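PDB 2RHM: putative kinase from Chloroflexus aurantiacus, which is of unknown function but probably binds a nucleoside triphosphate and acts as a kinase. Local coordinates for residues T4-I9 / T105-R110; L34-F39 / M82-R87. All coordinates share one frame; numbering follows the deposited sequence.

Contact 1: residues T4-I9 / T105-R110; sequences TPALII and TPIQIR
Ile9 packs on Pro106 and Gln108 where strands 6-12 and 105-112 run side by side. They are parallel neighbours in the central sheet of a P-loop NTPase fold. Their short segments run 23° apart in direction. A ladder of five backbone hydrogen bonds joins them, from Thr105 N to Pro5 O at one end to Ile109 N to Ile9 O at the other. Ile9 CB stands 4.0 Å from Ile107 O and lies near Gln108 CG. A chi1 of -62° sets CG1 anti to the carbonyl carbon and leaves CG2 anti to the backbone N, where it meets Gln108 CG at 4.2 Å. Beyond CG1, the CD1 methyl lies 3.8 Å from Ile107 O and touches Pro106 CB at 4.1 Å, the two side chains pointing the same way. Gln108 continues as an extended chain, and its OE1 accepts from Leu156 N. Ala6, Ile8 and Ile107 fill the other face, where Ile8 CG1 sits 4.3 Å from Ile107 CB. Just before strand 6-12, Thr4 crosses Thr105 at about a right angle, with Thr4 CG2 3.7 Å from Thr105 OG1. A water bridges this end, donating to Thr4 O at 2.7 Å and hydrogen-bonding Thr105 OG1 at 2.9 Å.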
ATOM      1  N   THR B   4      -1.437  14.387 -15.525  1.00 24.48           N
ATOM      2  CA  THR B   4      -2.279  13.735 -14.535  1.00 25.92           C
ATOM      3  C   THR B   4      -2.102  12.211 -14.674  1.00 24.80           C
ATOM      4  O   THR B   4      -2.156  11.685 -15.783  1.00 24.67           O
ATOM      5  CB  THR B   4      -3.748  14.095 -14.772  1.00 26.41           C
ATOM      6  OG1 THR B   4      -3.903  15.527 -14.770  1.00 26.27           O
ATOM      7  CG2 THR B   4      -4.655  13.453 -13.703  1.00 26.10           C
ATOM      8  N   PRO B   5      -1.863  11.505 -13.560  1.00 22.41           N
ATOM      9  CA  PRO B   5      -1.732  10.053 -13.650  1.00 23.17           C
ATOM     10  C   PRO B   5      -3.039   9.346 -13.906  1.00 23.83           C
ATOM     11  O   PRO B   5      -4.104   9.890 -13.605  1.00 23.25           O
ATOM     12  CB  PRO B   5      -1.206   9.673 -12.272  1.00 23.15           C
ATOM     13  CG  PRO B   5      -1.721  10.708 -11.385  1.00 23.16           C
ATOM     14  CD  PRO B   5      -1.656  11.974 -12.179  1.00 22.61           C
ATOM     15  N   ALA B   6      -2.965   8.141 -14.462  1.00 23.49           N
ATOM     16  CA  ALA B   6      -4.157   7.338 -14.681  1.00 24.20           C
ATOM     17  C   ALA B   6      -4.426   6.461 -13.482  1.00 25.69           C
ATOM     18  O   ALA B   6      -3.498   5.981 -12.824  1.00 24.48           O
ATOM     19  CB  ALA B   6      -4.010   6.462 -15.929  1.00 23.39           C
ATOM     20  N   LEU B   7      -5.712   6.257 -13.196  1.00 26.85           N
ATOM     21  CA  LEU B   7      -6.128   5.318 -12.167  1.00 23.27           C
ATOM     22  C   LEU B   7      -6.979   4.275 -12.878  1.00 23.76           C
ATOM     23  O   LEU B   7      -8.033   4.606 -13.412  1.00 24.95           O
ATOM     24  CB  LEU B   7      -6.927   6.009 -11.064  1.00 22.10           C
ATOM     25  CG  LEU B   7      -7.596   5.068 -10.051  1.00 21.53           C
ATOM     26  CD1 LEU B   7      -6.576   4.131  -9.436  1.00 26.47           C
ATOM     27  CD2 LEU B   7      -8.325   5.833  -8.942  1.00 26.38           C
ATOM     28  N   ILE B   8      -6.476   3.040 -12.931  1.00 23.18           N
ATOM     29  CA  ILE B   8      -7.147   1.954 -13.625  1.00 22.45           C
ATOM     30  C   ILE B   8      -7.895   1.143 -12.593  1.00 23.22           C
ATOM     31  O   ILE B   8      -7.282   0.532 -11.724  1.00 24.37           O
ATOM     32  CB  ILE B   8      -6.136   1.079 -14.413  1.00 24.90           C
ATOM     33  CG1 ILE B   8      -5.387   1.959 -15.436  1.00 27.39           C
ATOM     34  CG2 ILE B   8      -6.852  -0.077 -15.086  1.00 24.58           C
ATOM     35  CD1 ILE B   8      -4.055   1.406 -15.811  1.00 34.51           C
ATOM     36  N   ILE B   9      -9.223   1.173 -12.693  1.00 22.02           N
ATOM     37  CA  ILE B   9     -10.086   0.496 -11.761  1.00 22.54           C
ATOM     38  C   ILE B   9     -10.566  -0.803 -12.389  1.00 22.84           C
ATOM     39  O   ILE B   9     -11.197  -0.794 -13.442  1.00 23.34           O
ATOM     40  CB  ILE B   9     -11.307   1.372 -11.382  1.00 24.30           C
ATOM     41  CG1 ILE B   9     -10.846   2.664 -10.690  1.00 28.39           C
ATOM     42  CG2 ILE B   9     -12.313   0.597 -10.516  1.00 26.18           C
ATOM     43  CD1 ILE B   9     -10.744   3.849 -11.640  1.00 38.79           C
ATOM     44  N   THR B 105      -6.984  10.385 -13.808  1.00 22.93           N
ATOM     45  CA  THR B 105      -7.855  10.156 -14.939  1.00 23.06           C
ATOM     46  C   THR B 105      -8.280   8.695 -14.893  1.00 23.39           C
ATOM     47  O   THR B 105      -7.432   7.808 -15.036  1.00 22.68           O
ATOM     48  CB  THR B 105      -7.101  10.407 -16.255  1.00 27.00           C
ATOM     49  OG1 THR B 105      -6.662  11.769 -16.304  1.00 28.60           O
ATOM     50  CG2 THR B 105      -8.003  10.156 -17.423  1.00 27.11           C
ATOM     51  N   PRO B 106      -9.591   8.423 -14.701  1.00 23.43           N
ATOM     52  CA  PRO B 106     -10.058   7.041 -14.552  1.00 22.60           C
ATOM     53  C   PRO B 106     -10.213   6.246 -15.841  1.00 23.00           C
ATOM     54  O   PRO B 106     -10.644   6.786 -16.875  1.00 22.68           O
ATOM     55  CB  PRO B 106     -11.426   7.210 -13.895  1.00 24.89           C
ATOM     56  CG  PRO B 106     -11.932   8.485 -14.482  1.00 24.02           C
ATOM     57  CD  PRO B 106     -10.711   9.386 -14.625  1.00 25.88           C
ATOM     58  N   ILE B 107      -9.846   4.969 -15.759  1.00 21.66           N
ATOM     59  CA  ILE B 107     -10.072   3.994 -16.816  1.00 22.89           C
ATOM     60  C   ILE B 107     -10.637   2.792 -16.068  1.00 24.34           C
ATOM     61  O   ILE B 107     -10.053   2.368 -15.083  1.00 25.24           O
ATOM     62  CB  ILE B 107      -8.783   3.595 -17.525  1.00 24.28           C
ATOM     63  CG1 ILE B 107      -8.138   4.824 -18.196  1.00 29.66           C
ATOM     64  CG2 ILE B 107      -9.088   2.500 -18.576  1.00 26.50           C
ATOM     65  CD1 ILE B 107      -6.747   4.551 -18.744  1.00 34.13           C
ATOM     66  N   GLN B 108     -11.765   2.250 -16.506  1.00 21.16           N
ATOM     67  CA  GLN B 108     -12.436   1.206 -15.746  1.00 21.08           C
ATOM     68  C   GLN B 108     -12.694  -0.050 -16.561  1.00 21.61           C
ATOM     69  O   GLN B 108     -13.109   0.025 -17.729  1.00 22.63           O
ATOM     70  CB  GLN B 108     -13.755   1.728 -15.144  1.00 23.23           C
ATOM     71  CG  GLN B 108     -14.403   0.765 -14.147  1.00 25.78           C
ATOM     72  CD  GLN B 108     -15.608   1.360 -13.388  1.00 23.16           C
ATOM     73  OE1 GLN B 108     -16.158   0.706 -12.502  1.00 24.45           O
ATOM     74  NE2 GLN B 108     -16.005   2.591 -13.726  1.00 23.58           N
ATOM     75  N   ILE B 109     -12.341  -1.182 -15.969  1.00 23.45           N
ATOM     76  CA  ILE B 109     -12.617  -2.507 -16.542  1.00 22.12           C
ATOM     77  C   ILE B 109     -13.497  -3.283 -15.569  1.00 23.32           C
ATOM     78  O   ILE B 109     -13.163  -3.442 -14.378  1.00 24.83           O
ATOM     79  CB  ILE B 109     -11.343  -3.305 -16.836  1.00 24.27           C
ATOM     80  CG1 ILE B 109     -10.421  -2.508 -17.745  1.00 27.12           C
ATOM     81  CG2 ILE B 109     -11.696  -4.639 -17.494  1.00 24.79           C
ATOM     82  CD1 ILE B 109      -9.161  -3.175 -18.040  1.00 34.88           C
ATOM     83  N   ARG B 110     -14.649  -3.716 -16.070  1.00 22.66           N
ATOM     84  CA  ARG B 110     -15.595  -4.472 -15.283  1.00 22.99           C
ATOM     85  C   ARG B 110     -15.613  -5.907 -15.788  1.00 25.12           C
ATOM     86  O   ARG B 110     -15.804  -6.153 -16.971  1.00 25.78           O
ATOM     87  CB  ARG B 110     -17.002  -3.890 -15.354  1.00 25.38           C
ATOM     88  CG  ARG B 110     -17.996  -4.817 -14.682  1.00 31.51           C
ATOM     89  CD  ARG B 110     -19.398  -4.347 -14.771  1.00 27.78           C
ATOM     90  NE  ARG B 110     -19.879  -4.236 -16.145  1.00 29.72           N
ATOM     91  CZ  ARG B 110     -21.157  -4.093 -16.461  1.00 28.22           C
ATOM     92  NH1 ARG B 110     -22.074  -4.067 -15.512  1.00 26.06           N
ATOM     93  NH2 ARG B 110     -21.530  -3.994 -17.733  1.00 33.82           N
TER
HETATM   94  O   HOH W   1      -4.130  11.679 -17.680  1.00 33.53           O

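Contact 2: residues L34-F39 / M82-R87; sequences LSKDAF and MESNFR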
ATOM      1  N   LEU B  34      -2.783  -2.538  -6.512  1.00 22.63           N
ATOM      2  CA  LEU B  34      -3.341  -2.611  -5.166  1.00 22.83           C
ATOM      3  C   LEU B  34      -4.644  -3.383  -5.206  1.00 22.42           C
ATOM      4  O   LEU B  34      -5.578  -2.981  -5.882  1.00 23.63           O
ATOM      5  CB  LEU B  34      -3.563  -1.206  -4.632  1.00 23.76           C
ATOM      6  CG  LEU B  34      -2.403  -0.227  -4.791  1.00 23.30           C
ATOM      7  CD1 LEU B  34      -2.879   1.130  -4.315  1.00 25.81           C
ATOM      8  CD2 LEU B  34      -1.179  -0.653  -4.015  1.00 29.22           C
ATOM      9  N   SER B  35      -4.705  -4.512  -4.513  1.00 21.01           N
ATOM     10  CA  SER B  35      -5.849  -5.413  -4.542  1.00 21.05           C
ATOM     11  C   SER B  35      -6.454  -5.546  -3.149  1.00 22.75           C
ATOM     12  O   SER B  35      -5.722  -5.800  -2.194  1.00 23.36           O
ATOM     13  CB  SER B  35      -5.389  -6.801  -5.007  1.00 20.59           C
ATOM     14  OG  SER B  35      -6.297  -7.840  -4.599  1.00 24.63           O
ATOM     15  N   LYS B  36      -7.769  -5.412  -3.025  1.00 23.27           N
ATOM     16  CA  LYS B  36      -8.395  -5.496  -1.701  1.00 24.70           C
ATOM     17  C   LYS B  36      -8.089  -6.842  -1.055  1.00 24.70           C
ATOM     18  O   LYS B  36      -7.666  -6.902   0.101  1.00 24.73           O
ATOM     19  CB  LYS B  36      -9.918  -5.272  -1.753  1.00 26.45           C
ATOM     20  CG  LYS B  36     -10.574  -5.386  -0.376  1.00 26.09           C
ATOM     21  CD  LYS B  36     -12.105  -5.341  -0.430  1.00 24.92           C
ATOM     22  CE  LYS B  36     -12.704  -6.588  -1.003  1.00 31.00           C
ATOM     23  NZ  LYS B  36     -14.192  -6.641  -0.802  1.00 34.30           N
ATOM     24  N   ASP B  37      -8.295  -7.923  -1.795  1.00 25.55           N
ATOM     25  CA  ASP B  37      -8.103  -9.254  -1.236  1.00 25.17           C
ATOM     26  C   ASP B  37      -6.642  -9.528  -0.872  1.00 24.29           C
ATOM     27  O   ASP B  37      -6.378 -10.170   0.161  1.00 24.98           O
ATOM     28  CB  ASP B  37      -8.687 -10.327  -2.153  1.00 27.49           C
ATOM     29  CG  ASP B  37     -10.207 -10.488  -1.992  1.00 31.00           C
ATOM     30  OD1 ASP B  37     -10.835  -9.889  -1.092  1.00 29.69           O
ATOM     31  OD2 ASP B  37     -10.779 -11.264  -2.771  1.00 39.78           O
ATOM     32  N   ALA B  38      -5.700  -9.017  -1.657  1.00 25.22           N
ATOM     33  CA  ALA B  38      -4.273  -9.177  -1.308  1.00 26.31           C
ATOM     34  C   ALA B  38      -3.958  -8.474   0.026  1.00 23.86           C
ATOM     35  O   ALA B  38      -3.246  -9.016   0.868  1.00 24.90           O
ATOM     36  CB  ALA B  38      -3.367  -8.662  -2.430  1.00 27.49           C
ATOM     37  N   PHE B  39      -4.516  -7.285   0.218  1.00 24.90           N
ATOM     38  CA  PHE B  39      -4.345  -6.523   1.449  1.00 25.40           C
ATOM     39  C   PHE B  39      -4.980  -7.279   2.637  1.00 25.82           C
ATOM     40  O   PHE B  39      -4.407  -7.340   3.732  1.00 25.65           O
ATOM     41  CB  PHE B  39      -4.977  -5.123   1.299  1.00 25.17           C
ATOM     42  CG  PHE B  39      -4.102  -4.106   0.596  1.00 24.21           C
ATOM     43  CD1 PHE B  39      -3.259  -4.450  -0.453  1.00 26.09           C
ATOM     44  CD2 PHE B  39      -4.190  -2.776   0.943  1.00 29.34           C
ATOM     45  CE1 PHE B  39      -2.476  -3.483  -1.078  1.00 28.06           C
ATOM     46  CE2 PHE B  39      -3.409  -1.814   0.332  1.00 29.75           C
ATOM     47  CZ  PHE B  39      -2.561  -2.165  -0.681  1.00 28.66           C
HETATM   48  N   MSE B  82      -6.114  -0.426  -9.291  1.00 22.62           N
HETATM   49  CA  MSE B  82      -6.806  -0.821  -8.070  1.00 22.92           C
HETATM   50  C   MSE B  82      -7.834  -1.887  -8.442  1.00 23.61           C
HETATM   51  O   MSE B  82      -8.595  -1.727  -9.380  1.00 24.47           O
HETATM   52  CB  MSE B  82      -7.523   0.348  -7.382  1.00 22.17           C
HETATM   53  CG  MSE B  82      -6.618   1.457  -6.855  1.00 26.89           C
HETATM   54 SE   MSE B  82      -7.668   2.945  -6.112  0.75 30.47          SE
HETATM   55  CE  MSE B  82      -8.736   1.755  -4.955  1.00 22.04           C
ATOM     56  N   GLU B  83      -7.862  -2.962  -7.662  1.00 23.82           N
ATOM     57  CA  GLU B  83      -8.777  -4.063  -7.926  1.00 22.85           C
ATOM     58  C   GLU B  83      -9.561  -4.429  -6.680  1.00 23.24           C
ATOM     59  O   GLU B  83      -8.981  -4.657  -5.609  1.00 23.62           O
ATOM     60  CB  GLU B  83      -7.995  -5.269  -8.440  1.00 24.69           C
ATOM     61  CG  GLU B  83      -8.855  -6.502  -8.653  1.00 22.00           C
ATOM     62  CD  GLU B  83      -8.953  -7.384  -7.392  1.00 27.47           C
ATOM     63  OE1 GLU B  83      -7.910  -7.858  -6.883  1.00 27.02           O
ATOM     64  OE2 GLU B  83     -10.082  -7.619  -6.920  1.00 28.82           O
ATOM     65  N   SER B  84     -10.885  -4.473  -6.826  1.00 23.22           N
ATOM     66  CA  SER B  84     -11.785  -4.907  -5.762  1.00 23.28           C
ATOM     67  C   SER B  84     -13.165  -5.144  -6.359  1.00 23.64           C
ATOM     68  O   SER B  84     -13.408  -4.820  -7.519  1.00 24.64           O
ATOM     69  CB  SER B  84     -11.905  -3.827  -4.692  1.00 24.77           C
ATOM     70  OG  SER B  84     -12.606  -4.324  -3.558  1.00 25.02           O
ATOM     71  N   ASN B  85     -14.074  -5.694  -5.560  1.00 24.34           N
ATOM     72  CA  ASN B  85     -15.476  -5.719  -5.951  1.00 23.07           C
ATOM     73  C   ASN B  85     -16.084  -4.404  -5.441  1.00 24.74           C
ATOM     74  O   ASN B  85     -16.773  -4.364  -4.435  1.00 24.85           O
ATOM     75  CB  ASN B  85     -16.197  -6.976  -5.445  1.00 24.55           C
ATOM     76  CG  ASN B  85     -16.121  -7.159  -3.950  1.00 24.64           C
ATOM     77  OD1 ASN B  85     -15.077  -6.934  -3.326  1.00 26.23           O
ATOM     78  ND2 ASN B  85     -17.232  -7.632  -3.363  1.00 27.99           N
ATOM     79  N   PHE B  86     -15.800  -3.324  -6.162  1.00 24.25           N
ATOM     80  CA  PHE B  86     -16.205  -1.985  -5.726  1.00 22.52           C
ATOM     81  C   PHE B  86     -17.724  -1.816  -5.674  1.00 25.06           C
ATOM     82  O   PHE B  86     -18.470  -2.374  -6.503  1.00 25.27           O
ATOM     83  CB  PHE B  86     -15.607  -0.914  -6.629  1.00 23.09           C
ATOM     84  CG  PHE B  86     -14.123  -0.791  -6.543  1.00 23.29           C
ATOM     85  CD1 PHE B  86     -13.535  -0.113  -5.488  1.00 25.97           C
ATOM     86  CD2 PHE B  86     -13.300  -1.336  -7.517  1.00 25.05           C
ATOM     87  CE1 PHE B  86     -12.156   0.034  -5.416  1.00 29.71           C
ATOM     88  CE2 PHE B  86     -11.927  -1.205  -7.442  1.00 26.78           C
ATOM     89  CZ  PHE B  86     -11.356  -0.529  -6.395  1.00 27.87           C
ATOM     90  N   ARG B  87     -18.176  -1.019  -4.705  1.00 24.44           N
ATOM     91  CA  ARG B  87     -19.597  -0.765  -4.491  1.00 22.77           C
ATOM     92  C   ARG B  87     -19.912   0.672  -4.848  1.00 22.85           C
ATOM     93  O   ARG B  87     -19.292   1.587  -4.313  1.00 21.85           O
ATOM     94  CB  ARG B  87     -19.943  -0.906  -3.029  1.00 23.96           C
ATOM     95  CG  ARG B  87     -19.906  -2.283  -2.483  1.00 30.94           C
ATOM     96  CD  ARG B  87     -20.295  -2.245  -1.024  1.00 35.02           C
ATOM     97  NE  ARG B  87     -21.710  -1.902  -0.866  1.00 34.71           N
ATOM     98  CZ  ARG B  87     -22.718  -2.758  -1.051  1.00 41.37           C
ATOM     99  NH1 ARG B  87     -22.495  -4.026  -1.394  1.00 42.63           N
ATOM    100  NH2 ARG B  87     -23.968  -2.351  -0.886  1.00 38.54           N
TER
HETATM  101  O   HOH W   2     -15.087  -3.714  -2.359  1.00 35.27           O
HETATM  102  O   HOH W   3     -10.097  -7.839  -4.177  1.00 23.36           O
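Leu34 and Ser35 pair in parallel with Met82 (selenomethionine) and Glu83 at two strand ends. Two backbone bonds join the segments. Glu83 N donates to Leu34 O at 2.9 Å, and Lys36 N, at the helix start, donates to Glu83 O at 3.0 Å.

Among side chains, Ser35 OG donates to Glu83 OE1 at 2.8 Å, on the syn side but 32° out of the carboxylate plane. The same OG caps helix 36-47 by accepting from Ala38 N. A water donates to Glu83 OE2 and accepts from Asp37 N. Lys36 CG is anti to the backbone N (chi1 179°), and the chain bends at chi3 (72°). Its NZ reaches Asn85 OD1 at 2.7 Å, in the carbonyl plane on a lone pair. With Lys36 cut to an alanine, Asn85 OD1 is likely to lose its charged donor and the amide to turn more freely.

In a salt bridge, Glu83 OE2 meets Lys18 of the probable P-loop.

The aliphatic part of Lys36 runs alongside Ser84: CD passes 3.3 Å from Ser84 OG, and CB 3.8 Å from Ser84 CB.

Strand 6-12 flanks strand 80-83 opposite strand 33-35. Helix 52-75 packs on Leu34 and Lys36, and helix 88-101 on Met82.

In the fold
Contacts 1 and 2 join four of the five strands of one parallel sheet, and their centres lie 14 Å apart. Strands 6-12 and 80-83 are neighbours, so the two contacts meet directly. Ile8 O and Met82 N are 2.9 Å apart, a probable hydrogen bond. Leu7 CD1 packs on Met82 SE at 3.7 Å, and Ile9 CG2 on Phe86 CE2 at 3.6 Å. Contact 2 lies nearer the probable nucleotide site. Glu83 touches the probable P-loop, and its side chain is about 7 Å from the bound benzoic acid. In contact 1, Ile109 lies near that loop without touching it. Asp37 of contact 2 pairs with Arg131, which lines the benzoic acid pocket.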